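Local coordinates for lipolytic protein G-D-S-L family (Chitinophaga pinensis, PDB 4Q7Q) that is probably a lipase or related ester hydrolase of the SGNH (GDSL) superfamily, although its natural substrate is not established, at residues A[85-90]-A[105-110]. Residues are numbered along the deposited sequence; the frame is centred on the assembly and turned at random.
Sequences QGRPVG and YGSFRI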
loop_
_atom_site.group_PDB
_atom_site.type_symbol
_atom_site.label_atom_id
_atom_site.label_comp_id
_atom_site.label_asym_id
_atom_site.label_seq_id
_atom_site.Cartn_x
_atom_site.Cartn_y
_atom_site.Cartn_z
ATOM N N GLN A 85 -7.151 -9.085 -5.710
ATOM C CA GLN A 85 -7.453 -9.735 -6.980
ATOM C C GLN A 85 -7.285 -11.246 -6.912
ATOM O O GLN A 85 -7.621 -11.952 -7.862
ATOM C CB GLN A 85 -6.629 -9.117 -8.111
ATOM C CG GLN A 85 -7.069 -7.685 -8.391
ATOM C CD GLN A 85 -6.338 -7.027 -9.541
ATOM O OE1 GLN A 85 -5.836 -7.699 -10.448
ATOM N NE2 GLN A 85 -6.283 -5.699 -9.515
ATOM N N GLY A 86 -6.788 -11.748 -5.784
ATOM C CA GLY A 86 -6.650 -13.182 -5.593
ATOM C C GLY A 86 -5.457 -13.804 -6.304
ATOM O O GLY A 86 -5.450 -15.017 -6.560
ATOM N N ARG A 87 -4.448 -12.996 -6.634
ATOM C CA ARG A 87 -3.234 -13.526 -7.269
ATOM C C ARG A 87 -2.512 -14.445 -6.310
ATOM O O ARG A 87 -2.362 -14.112 -5.138
ATOM C CB ARG A 87 -2.252 -12.410 -7.627
ATOM C CG ARG A 87 -2.449 -11.710 -8.946
ATOM C CD ARG A 87 -1.196 -10.897 -9.276
ATOM N NE ARG A 87 -0.238 -11.608 -10.128
ATOM C CZ ARG A 87 1.089 -11.535 -10.003
ATOM N NH1 ARG A 87 1.638 -10.808 -9.032
ATOM N NH2 ARG A 87 1.878 -12.201 -10.844
ATOM N N PRO A 88 -2.031 -15.593 -6.801
ATOM C CA PRO A 88 -1.305 -16.494 -5.901
ATOM C C PRO A 88 -0.012 -15.866 -5.391
ATOM O O PRO A 88 0.755 -15.277 -6.155
ATOM C CB PRO A 88 -0.996 -17.709 -6.786
ATOM C CG PRO A 88 -1.162 -17.255 -8.175
ATOM C CD PRO A 88 -2.166 -16.146 -8.159
ATOM N N VAL A 89 0.211 -15.992 -4.092
ATOM C CA VAL A 89 1.425 -15.500 -3.477
ATOM C C VAL A 89 2.632 -16.239 -4.038
ATOM O O VAL A 89 3.651 -15.636 -4.362
ATOM C CB VAL A 89 1.370 -15.699 -1.959
ATOM C CG1 VAL A 89 2.736 -15.451 -1.334
ATOM C CG2 VAL A 89 0.309 -14.788 -1.351
ATOM N N GLY A 90 2.499 -17.551 -4.176
ATOM C CA GLY A 90 3.610 -18.372 -4.613
ATOM C C GLY A 90 4.534 -18.756 -3.476
ATOM O O GLY A 90 4.166 -18.680 -2.299
ATOM N N TYR A 105 5.742 -13.649 -5.573
ATOM C CA TYR A 105 7.178 -13.889 -5.507
ATOM C C TYR A 105 7.837 -13.735 -6.888
ATOM O O TYR A 105 8.918 -13.148 -7.005
ATOM C CB TYR A 105 7.451 -15.292 -4.978
ATOM C CG TYR A 105 7.487 -15.465 -3.469
ATOM C CD1 TYR A 105 8.626 -15.152 -2.744
ATOM C CD2 TYR A 105 6.403 -16.005 -2.783
ATOM C CE1 TYR A 105 8.683 -15.351 -1.377
ATOM C CE2 TYR A 105 6.451 -16.212 -1.409
ATOM C CZ TYR A 105 7.600 -15.884 -0.711
ATOM O OH TYR A 105 7.678 -16.074 0.656
ATOM N N GLY A 106 7.190 -14.262 -7.930
ATOM C CA GLY A 106 7.677 -14.112 -9.295
ATOM C C GLY A 106 7.759 -12.658 -9.742
ATOM O O GLY A 106 8.745 -12.237 -10.351
ATOM N N SER A 107 6.723 -11.883 -9.427
ATOM C CA SER A 107 6.693 -10.465 -9.791
ATOM C C SER A 107 7.822 -9.712 -9.114
ATOM O O SER A 107 8.434 -8.829 -9.712
ATOM C CB SER A 107 5.363 -9.825 -9.391
ATOM O OG SER A 107 4.289 -10.405 -10.105
ATOM N N PHE A 108 8.089 -10.044 -7.856
ATOM C CA PHE A 108 9.164 -9.365 -7.146
ATOM C C PHE A 108 10.523 -9.719 -7.730
ATOM O O PHE A 108 11.420 -8.873 -7.757
ATOM C CB PHE A 108 9.099 -9.613 -5.641
ATOM C CG PHE A 108 8.192 -8.656 -4.919
ATOM C CD1 PHE A 108 6.819 -8.757 -5.053
ATOM C CD2 PHE A 108 8.714 -7.655 -4.114
ATOM C CE1 PHE A 108 5.971 -7.869 -4.391
ATOM C CE2 PHE A 108 7.880 -6.766 -3.450
ATOM C CZ PHE A 108 6.502 -6.872 -3.585
ATOM N N ARG A 109 10.664 -10.946 -8.226
ATOM C CA ARG A 109 11.883 -11.342 -8.921
ATOM C C ARG A 109 12.119 -10.442 -10.136
ATOM O O ARG A 109 13.223 -9.923 -10.336
ATOM C CB ARG A 109 11.828 -12.821 -9.339
ATOM C CG ARG A 109 12.954 -13.225 -10.295
ATOM C CD ARG A 109 12.793 -14.664 -10.798
ATOM N NE ARG A 109 11.417 -14.941 -11.202
ATOM C CZ ARG A 109 10.884 -14.569 -12.362
ATOM N NH1 ARG A 109 9.615 -14.851 -12.626
ATOM N NH2 ARG A 109 11.613 -13.905 -13.253
ATOM N N ILE A 110 11.073 -10.240 -10.927
ATOM C CA ILE A 110 11.141 -9.383 -12.106
ATOM C C ILE A 110 11.476 -7.935 -11.736
ATOM O O ILE A 110 12.337 -7.307 -12.356
ATOM C CB ILE A 110 9.805 -9.441 -12.884
ATOM C CG1 ILE A 110 9.610 -10.844 -13.460
ATOM C CG2 ILE A 110 9.747 -8.374 -13.971
ATOM C CD1 ILE A 110 8.273 -11.026 -14.117
#
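CG of Arg87 lies beside the backbone N and anti to the carbonyl carbon (chi1 -85°), and with a bend at chi3 the side chain carries its guanidinium across to Ser107, whose OG takes the same position on its own residue. NH1 donates to Ser107 OG over 2.9 Å, the oxygen lying at the guanidinium edge and 21° out of its plane, and NH2 adds a weak bond to the same oxygen. Asn101 OD1 and Thr103 O also hydrogen-bond to this hydroxyl, while Asp82 pairs with NH1 in a salt bridge. The loop that follows helix 80-85, whose C-terminal end closes in a Schellman motif at Gly86, is thereby fastened to the first turn of helix 104-118, a flanking helix of the alpha/beta SGNH-hydrolase fold. Replacing Arg87 by an alanine removes the guanidinium and is likely to leave Asp82 without this cationic mate and Ser107 OG without its two N-H donors. Farther along, Tyr105 N donates an almost straight bond (173°) to Val89 O. That oxygen also lies at the edge of the tyrosine ring, 3.2 Å from Tyr105 CD2, and Val89 CG1 packs 3.8 Å from Tyr105 CE2. Helix 157-171 packs against both side chains, Phe160 on Val89 and Ala163 and Thr166 on Tyr105.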